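Local structure of long form salivary protein D7L1 (Culex quinquefasciatus, 6V4C) at residues A[48-53]-A[102-107]; A[21-24]-A[29-32]; A[197-202]-A[233-238]; A[163-168]-A[175-180]. The protein binds and sequesters adenine nucleotides, with highest affinity for ATP and ADP, thereby inhibiting platelet aggregation and hemostasis and helping female mosquitoes feed on vertebrate blood. One frame throughout, in Å; residues are numbered along the deposited sequence. Where two conformers were deposited one is given.

Interaction 1: A[48-53]-A[102-107]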
# COMPACT_ATOMS: atom_id res chain seq x y z
N TYR A 48 5.13 10.90 -11.88
CA TYR A 48 4.56 9.64 -11.41
C TYR A 48 5.57 8.51 -11.54
O TYR A 48 5.71 7.68 -10.63
CB TYR A 48 3.28 9.31 -12.18
CG TYR A 48 2.87 7.86 -12.02
CD1 TYR A 48 2.32 7.40 -10.84
CD2 TYR A 48 3.06 6.94 -13.06
CE1 TYR A 48 1.96 6.07 -10.68
CE2 TYR A 48 2.70 5.61 -12.91
CZ TYR A 48 2.15 5.19 -11.72
OH TYR A 48 1.78 3.87 -11.56
N VAL A 49 6.27 8.45 -12.67
CA VAL A 49 7.28 7.42 -12.87
C VAL A 49 8.38 7.54 -11.83
O VAL A 49 8.88 6.53 -11.31
CB VAL A 49 7.83 7.48 -14.31
CG1 VAL A 49 8.97 6.50 -14.49
CG2 VAL A 49 6.72 7.20 -15.31
N LYS A 50 8.78 8.77 -11.49
CA LYS A 50 9.79 8.97 -10.47
C LYS A 50 9.34 8.40 -9.13
O LYS A 50 10.09 7.68 -8.46
CB LYS A 50 10.11 10.46 -10.33
CG LYS A 50 11.07 10.79 -9.20
CD LYS A 50 11.26 12.28 -9.03
CE LYS A 50 12.18 12.59 -7.87
NZ LYS A 50 12.36 14.06 -7.68
N CYS A 51 8.11 8.72 -8.72
CA CYS A 51 7.54 8.12 -7.52
C CYS A 51 7.58 6.60 -7.60
O CYS A 51 7.98 5.93 -6.64
CB CYS A 51 6.09 8.60 -7.35
SG CYS A 51 5.24 8.05 -5.84
N LEU A 52 7.19 6.04 -8.75
CA LEU A 52 7.05 4.59 -8.87
C LEU A 52 8.40 3.88 -8.78
O LEU A 52 8.51 2.86 -8.08
CB LEU A 52 6.35 4.24 -10.18
CG LEU A 52 5.88 2.80 -10.35
CD1 LEU A 52 4.76 2.49 -9.38
CD2 LEU A 52 5.45 2.53 -11.79
N VAL A 53 9.42 4.39 -9.46
CA VAL A 53 10.71 3.70 -9.48
C VAL A 53 11.42 3.81 -8.14
O VAL A 53 12.15 2.89 -7.74
CB VAL A 53 11.58 4.16 -10.66
CG1 VAL A 53 10.91 3.84 -11.99
CG2 VAL A 53 11.89 5.65 -10.55
N GLY A 102 18.53 13.65 -11.45
CA GLY A 102 17.40 13.20 -10.66
C GLY A 102 16.14 14.03 -10.83
O GLY A 102 15.42 14.27 -9.85
N LYS A 103 15.86 14.49 -12.05
CA LYS A 103 14.61 15.18 -12.33
C LYS A 103 13.55 14.19 -12.80
O LYS A 103 13.85 13.04 -13.14
CB LYS A 103 14.83 16.26 -13.39
N CYS A 104 12.30 14.64 -12.80
CA CYS A 104 11.21 13.78 -13.24
C CYS A 104 11.37 13.39 -14.71
O CYS A 104 11.29 12.21 -15.07
CB CYS A 104 9.86 14.47 -13.02
SG CYS A 104 9.38 14.69 -11.30
N GLU A 105 11.62 14.38 -15.57
CA GLU A 105 11.74 14.11 -17.00
C GLU A 105 12.99 13.30 -17.34
O GLU A 105 13.00 12.62 -18.37
CB GLU A 105 11.72 15.42 -17.79
CG GLU A 105 10.43 16.22 -17.62
N SER A 106 14.02 13.36 -16.50
CA SER A 106 15.24 12.59 -16.77
C SER A 106 15.02 11.10 -16.52
O SER A 106 15.36 10.27 -17.37
N ILE A 107 14.47 10.76 -15.36
CA ILE A 107 14.28 9.35 -15.02
C ILE A 107 13.12 8.74 -15.80
O ILE A 107 13.16 7.56 -16.17
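Lys50 of helix 45-55 lies alongside Cys104 at the start of helix 104-117, a good example of how a long polar residue can pack through its aliphatic part. Followed in order, the first segment opens with Tyr48, which turns away from this partner to stack its ring with Trp33. Val49 points its branched side chain at the second helix, where it meets Ala108 and Phe111 just beyond residues 102-107. Lys50 carries most of the contact. Its CG stands anti to the backbone N (chi1 175°) and the rest of the chain is fully extended, so it reaches straight out past the sulfur: CD of Lys50 rests 3.8 Å from SG of Cys104. Further along, NZ of Lys50 remains 3.8 Å from the carbonyl O of Gly102. Cys51 then faces elsewhere, paired with Cys18, while Cys104 is joined to Cys47, which lies one turn before Cys51 on helix 45-55. Two cysteines spaced four positions apart on one helix, each tied to a different helix, are a hallmark of the PBP/GOBP fold. The two backbones come close here, with CA of Lys50 and CA of Cys104 5.7 Å apart. The covalent Cys47-Cys104 bond ties the helices together; the lysine contact beside it is van der Waals in kind, its amine too far from the Gly102 carbonyl to count as bonded.

Interaction 2: A[21-24]-A[29-32]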
# COMPACT_ATOMS: atom_id res chain seq x y z
N ASP A 21 -1.19 10.11 -5.44
CA ASP A 21 -0.47 11.35 -5.17
C ASP A 21 -0.25 12.20 -6.42
O ASP A 21 0.05 13.39 -6.29
CB ASP A 21 0.88 11.05 -4.51
CG ASP A 21 0.75 10.66 -3.05
OD1 ASP A 21 -0.37 10.74 -2.51
OD2 ASP A 21 1.77 10.26 -2.45
N HIS A 22 -0.41 11.63 -7.62
CA HIS A 22 -0.02 12.32 -8.84
C HIS A 22 -1.08 12.38 -9.93
O HIS A 22 -0.91 13.18 -10.86
CB HIS A 22 1.26 11.69 -9.43
CG HIS A 22 2.50 12.00 -8.65
ND1 HIS A 22 3.52 11.08 -8.48
CD2 HIS A 22 2.89 13.12 -8.00
CE1 HIS A 22 4.48 11.63 -7.75
NE2 HIS A 22 4.12 12.86 -7.45
N PHE A 23 -2.15 11.59 -9.87
CA PHE A 23 -3.09 11.56 -10.99
C PHE A 23 -3.92 12.84 -11.10
O PHE A 23 -4.38 13.16 -12.20
CB PHE A 23 -3.96 10.31 -10.95
CG PHE A 23 -5.20 10.43 -10.11
CD1 PHE A 23 -5.11 10.73 -8.76
CD2 PHE A 23 -6.45 10.23 -10.66
CE1 PHE A 23 -6.25 10.84 -7.98
CE2 PHE A 23 -7.60 10.33 -9.89
CZ PHE A 23 -7.50 10.64 -8.55
N GLY A 24 -4.10 13.57 -10.00
CA GLY A 24 -4.78 14.86 -10.07
C GLY A 24 -6.21 14.80 -10.57
O GLY A 24 -6.62 15.65 -11.37
N LEU A 29 -6.23 9.31 -17.19
CA LEU A 29 -4.79 9.18 -16.99
C LEU A 29 -4.47 8.11 -15.96
O LEU A 29 -3.50 7.36 -16.11
CB LEU A 29 -4.19 10.53 -16.58
CG LEU A 29 -2.68 10.58 -16.38
CD1 LEU A 29 -1.96 10.18 -17.66
CD2 LEU A 29 -2.24 11.96 -15.93
N ALA A 30 -5.28 8.02 -14.90
CA ALA A 30 -5.11 6.95 -13.93
C ALA A 30 -5.32 5.59 -14.58
O ALA A 30 -4.62 4.63 -14.27
CB ALA A 30 -6.07 7.15 -12.76
N GLU A 31 -6.29 5.49 -15.50
CA GLU A 31 -6.51 4.23 -16.19
C GLU A 31 -5.30 3.84 -17.03
O GLU A 31 -4.95 2.66 -17.13
CB GLU A 31 -7.77 4.32 -17.06
N LYS A 32 -4.64 4.83 -17.65
CA LYS A 32 -3.45 4.54 -18.44
C LYS A 32 -2.31 4.02 -17.56
O LYS A 32 -1.57 3.12 -17.96
CB LYS A 32 -3.00 5.78 -19.21
CG LYS A 32 -3.88 6.12 -20.40
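Phe23 sets its ring against the methyl of Ala30, with CD2 of Phe23 3.7 Å from CB of Ala30. The methyl arrives obliquely, and it touches one ortho carbon of the aromatic group. A torsion explains the placing: CG of Phe23 sits between its own backbone N and carbonyl carbon (chi1 86°), which swings the ring out toward the next helix. Leu29 joins more loosely, its CD2 branch 4.5 Å from the carbonyl O of Phe23, so that a leucine methyl lies beside the backbone just before the chain turns. No hydrogen bond crosses between residues 21-24 and 29-32. The contact belongs to the connection between two consecutive helices, 8-22 and 27-34, in the first PBP/GOBP region: past the first of them Gly24 takes a positive phi of 61°, and the second brings CA of Ala30 to 5.8 Å from CA of Phe23. The Phe23 ring, the Ala30 methyl and the Leu29 branch are all buried at this junction. Beyond the pair, the Phe23 ring meets Phe27 edge-to-face and also packs on Trp33 and Leu270, while Leu29 touches Thr45 at the start of helix 45-55. Asp21, in the last part of helix 8-22, forms a salt bridge with Arg207, a residue of the second PBP/GOBP region. Bound ADP lies about 10 Å from the side chain of Ala30.

Interaction 3: A[197-202]-A[233-238]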
# COMPACT_ATOMS: atom_id res chain seq x y z
N ASN A 197 10.38 -1.40 9.68
CA ASN A 197 11.37 -1.30 10.75
C ASN A 197 10.76 -1.12 12.13
O ASN A 197 11.51 -1.01 13.11
CB ASN A 197 12.37 -0.18 10.44
CG ASN A 197 11.69 1.14 10.12
OD1 ASN A 197 10.54 1.36 10.46
ND2 ASN A 197 12.42 2.03 9.46
N GLY A 198 9.43 -1.10 12.25
CA GLY A 198 8.79 -0.98 13.54
C GLY A 198 8.50 0.43 14.00
O GLY A 198 7.98 0.60 15.10
N GLU A 199 8.82 1.44 13.19
CA GLU A 199 8.59 2.83 13.57
C GLU A 199 7.31 3.37 12.95
O GLU A 199 6.92 2.97 11.85
CB GLU A 199 9.78 3.69 13.17
CG GLU A 199 11.05 3.42 13.97
CD GLU A 199 12.28 4.07 13.38
OE1 GLU A 199 12.18 4.61 12.25
OE2 GLU A 199 13.34 4.05 14.03
N MET A 200 6.66 4.28 13.67
CA MET A 200 5.42 4.87 13.19
C MET A 200 5.69 5.82 12.03
O MET A 200 6.70 6.52 11.99
CB MET A 200 4.74 5.65 14.32
CG MET A 200 4.17 4.77 15.42
SD MET A 200 2.99 3.58 14.78
CE MET A 200 3.57 2.10 15.57
N ASP A 201 4.76 5.85 11.07
CA ASP A 201 4.81 6.76 9.94
C ASP A 201 3.69 7.77 10.12
O ASP A 201 2.53 7.49 9.81
CB ASP A 201 4.68 6.00 8.62
CG ASP A 201 4.90 6.89 7.40
OD1 ASP A 201 4.98 8.13 7.57
OD2 ASP A 201 5.00 6.35 6.28
N GLU A 202 4.00 8.91 10.62
CA GLU A 202 3.06 9.98 10.87
C GLU A 202 2.32 10.37 9.58
O GLU A 202 1.23 10.53 9.61
CB GLU A 202 3.84 11.10 11.52
CG GLU A 202 3.07 12.32 11.83
CD GLU A 202 3.73 13.59 12.32
OE1 GLU A 202 3.99 14.40 11.55
OE2 GLU A 202 3.82 13.79 13.46
N GLU A 233 7.17 -4.84 23.41
CA GLU A 233 6.35 -6.06 23.37
C GLU A 233 4.97 -5.79 22.78
O GLU A 233 4.38 -6.68 22.16
CB GLU A 233 6.22 -6.66 24.77
N SER A 234 4.45 -4.58 22.96
CA SER A 234 3.12 -4.20 22.49
C SER A 234 3.17 -2.85 21.79
O SER A 234 2.32 -1.99 22.01
CB SER A 234 2.13 -4.18 23.65
OG SER A 234 2.55 -3.27 24.65
N LYS A 235 4.16 -2.66 20.92
CA LYS A 235 4.45 -1.33 20.39
C LYS A 235 3.30 -0.80 19.54
O LYS A 235 2.80 0.30 19.78
CB LYS A 235 5.75 -1.36 19.60
CG LYS A 235 6.27 0.02 19.23
CD LYS A 235 7.58 -0.06 18.46
CE LYS A 235 8.16 1.32 18.22
NZ LYS A 235 9.37 1.27 17.35
N ALA A 236 2.88 -1.57 18.54
CA ALA A 236 1.80 -1.12 17.66
C ALA A 236 0.52 -0.88 18.44
O ALA A 236 -0.15 0.14 18.25
CB ALA A 236 1.57 -2.13 16.53
N ARG A 237 0.17 -1.81 19.34
CA ARG A 237 -1.04 -1.65 20.14
C ARG A 237 -1.03 -0.34 20.91
O ARG A 237 -2.03 0.37 20.96
CB ARG A 237 -1.18 -2.84 21.09
CG ARG A 237 -2.57 -3.02 21.73
CD ARG A 237 -2.76 -2.18 22.99
NE ARG A 237 -1.63 -2.30 23.92
CZ ARG A 237 -1.57 -3.18 24.91
NH1 ARG A 237 -2.57 -4.02 25.12
NH2 ARG A 237 -0.51 -3.21 25.71
N ASP A 238 0.11 -0.01 21.52
CA ASP A 238 0.18 1.19 22.36
C ASP A 238 0.05 2.46 21.53
O ASP A 238 -0.67 3.38 21.92
CB ASP A 238 1.48 1.19 23.17
CG ASP A 238 1.57 0.01 24.13
OD1 ASP A 238 0.51 -0.50 24.56
OD2 ASP A 238 2.70 -0.41 24.46
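Lys235 spans the gap to Gly198 with every torsion of its chain near 180°, beginning at chi1 (-169°). This full stretch carries the amine to the loop, where NZ of Lys235 donates to the carbonyl O of Gly198 at 2.7 Å. The approach is from above the carbonyl plane, 55° out of it, and the tail runs close by the acceptor: CE of Lys235 is also only 3.2 Å from O of Gly198. That carbonyl belongs to a tight bend in which OD1 of Asn197 accepts from the backbone N of Glu199 at 3.2 Å, an Asx turn. In Met200 a chi2 of -57° bends the chain after CG, and CE of Met200 ends 4.2 Å from CA of Ala236, with Met194 touching both residues. On the helix itself, Arg237 grips OD1 of Asp238 side-on with NE and NH2, while Ser234 OG donates to OD2 of the same carboxylate. One short lysine bond beside an apolar methionine contact thus joins the loop before helix 202-211 to the first turn of helix 235-247, and OE2 of Glu199, 5.9 Å from NZ of Lys235, probably adds only mild electrostatic attraction.

Interaction 4: A[163-168]-A[175-180]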
# COMPACT_ATOMS: atom_id res chain seq x y z
N GLU A 163 -16.66 -14.45 17.97
CA GLU A 163 -16.30 -14.45 19.37
C GLU A 163 -16.36 -13.03 19.94
O GLU A 163 -16.16 -12.04 19.23
CB GLU A 163 -14.92 -15.08 19.59
CG GLU A 163 -13.73 -14.16 19.38
CD GLU A 163 -12.43 -14.79 19.86
OE1 GLU A 163 -12.10 -14.64 21.06
OE2 GLU A 163 -11.75 -15.45 19.05
N ALA A 164 -16.64 -12.95 21.25
CA ALA A 164 -17.01 -11.68 21.86
C ALA A 164 -15.91 -10.63 21.70
O ALA A 164 -16.20 -9.47 21.39
CB ALA A 164 -17.35 -11.88 23.34
N ALA A 165 -14.65 -11.01 21.92
CA ALA A 165 -13.57 -10.05 21.77
C ALA A 165 -13.49 -9.53 20.34
O ALA A 165 -13.22 -8.35 20.11
CB ALA A 165 -12.24 -10.68 22.19
N TYR A 166 -13.72 -10.42 19.37
CA TYR A 166 -13.66 -10.02 17.96
C TYR A 166 -14.74 -9.00 17.63
O TYR A 166 -14.48 -8.00 16.95
CB TYR A 166 -13.79 -11.26 17.08
CG TYR A 166 -13.44 -11.05 15.62
CD1 TYR A 166 -12.76 -9.91 15.20
CD2 TYR A 166 -13.80 -11.99 14.66
CE1 TYR A 166 -12.44 -9.72 13.86
CE2 TYR A 166 -13.49 -11.81 13.33
CZ TYR A 166 -12.81 -10.68 12.93
OH TYR A 166 -12.50 -10.50 11.60
N CYS A 167 -15.97 -9.23 18.10
CA CYS A 167 -17.04 -8.29 17.80
C CYS A 167 -16.85 -6.96 18.51
O CYS A 167 -17.34 -5.93 18.02
CB CYS A 167 -18.40 -8.92 18.13
SG CYS A 167 -18.71 -10.44 17.21
N ASN A 168 -16.14 -6.94 19.64
CA ASN A 168 -15.77 -5.67 20.25
C ASN A 168 -14.80 -4.90 19.36
O ASN A 168 -14.89 -3.67 19.26
CB ASN A 168 -15.18 -5.89 21.64
CG ASN A 168 -16.23 -6.22 22.68
OD1 ASN A 168 -17.41 -5.92 22.49
ND2 ASN A 168 -15.81 -6.82 23.78
N SER A 175 -9.78 -3.48 21.70
CA SER A 175 -10.09 -4.57 22.61
C SER A 175 -8.99 -4.67 23.65
O SER A 175 -7.81 -4.48 23.34
CB SER A 175 -10.23 -5.90 21.87
OG SER A 175 -10.31 -6.98 22.79
N ASP A 176 -9.38 -4.97 24.89
CA ASP A 176 -8.44 -5.18 25.98
C ASP A 176 -7.90 -6.60 26.03
O ASP A 176 -6.96 -6.86 26.78
CB ASP A 176 -9.13 -4.87 27.31
CG ASP A 176 -10.41 -5.66 27.51
OD1 ASP A 176 -11.33 -5.52 26.67
OD2 ASP A 176 -10.49 -6.45 28.48
N ASP A 177 -8.48 -7.53 25.26
CA ASP A 177 -8.10 -8.93 25.35
C ASP A 177 -6.67 -9.13 24.84
O ASP A 177 -6.16 -8.32 24.06
CB ASP A 177 -9.09 -9.80 24.58
CG ASP A 177 -8.79 -9.84 23.09
OD1 ASP A 177 -9.00 -8.82 22.40
OD2 ASP A 177 -8.34 -10.90 22.62
N PRO A 178 -6.00 -10.21 25.26
CA PRO A 178 -4.58 -10.37 24.92
C PRO A 178 -4.30 -10.58 23.44
O PRO A 178 -3.19 -10.30 22.99
CB PRO A 178 -4.16 -11.59 25.75
CG PRO A 178 -5.43 -12.33 26.01
CD PRO A 178 -6.47 -11.26 26.18
N LYS A 179 -5.28 -11.07 22.66
CA LYS A 179 -5.06 -11.29 21.24
C LYS A 179 -4.96 -9.98 20.46
O LYS A 179 -4.44 -9.99 19.34
CB LYS A 179 -6.20 -12.12 20.64
CG LYS A 179 -6.30 -13.54 21.17
CD LYS A 179 -7.65 -14.14 20.80
CE LYS A 179 -7.66 -15.65 20.91
NZ LYS A 179 -8.98 -16.21 20.51
N PHE A 180 -5.44 -8.87 21.02
CA PHE A 180 -5.43 -7.61 20.29
C PHE A 180 -4.03 -7.05 20.08
O PHE A 180 -3.83 -6.23 19.19
CB PHE A 180 -6.33 -6.57 20.97
CG PHE A 180 -6.60 -5.36 20.12
CD1 PHE A 180 -7.51 -5.41 19.08
CD2 PHE A 180 -5.92 -4.17 20.35
CE1 PHE A 180 -7.75 -4.29 18.29
CE2 PHE A 180 -6.16 -3.05 19.57
CZ PHE A 180 -7.08 -3.11 18.54
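Ala165 presents its methyl to the carboxylate of Asp177, the van der Waals part of the contact: CB of Ala165 lies 3.7 Å from CG of Asp177. The ionic contribution is less certain. Glu163 and Lys179 reach for each other from opposite directions, giving a salt bridge with NZ of Lys179 3.2 Å from OE2 of Glu163, a weak hydrogen bond that rests on one of two modelled lysine conformers. That same oxygen also accepts from the backbone N of Gln160, which holds the glutamate independently of the lysine. Within 175-180 a capping hydrogen bond shapes the turn. A chi1 of 82° tucks the Asp177 carboxylate over its own backbone, and Lys179 N donates to OD2 of Asp177 at 3.1 Å from well above the carboxylate plane, along a bent path (137° at the hydrogen). An aromatic contact inside the same segment packs the turn on a ring: the backbone N of Ser175 stands 3.8 Å above the centre of the Phe180 ring. Helix 164-172, tied through Cys167 to Cys295, is thereby packed against an aspartate-capped entry into helix 179-190, at the turn between two consecutive helices of the second PBP/GOBP region.

The four contacts fall into two pairs, one in each PBP/GOBP region. Interactions 1 and 2 touch through His22, whose ND1 lies 3.4 Å from CA of Tyr48. Interactions 3 and 4 meet where CG of Arg237 packs 3.8 Å from CD2 of Phe180. Interactions 1 and 4 lie far apart, their centres about 45 Å from each other on opposite sides of the chain's centre, whereas interactions 2 and 3 come to about 10 Å between nearest atoms. Interaction 2 lies near the nucleotide site, the side chain of Ala30 being about 8 Å from that of Ser267, which binds ADP. Interaction 3 includes Glu233 of the 2-ethoxyethanol pocket, and in interaction 4 the Ser175 side chain is about 11 Å from a zinc ion.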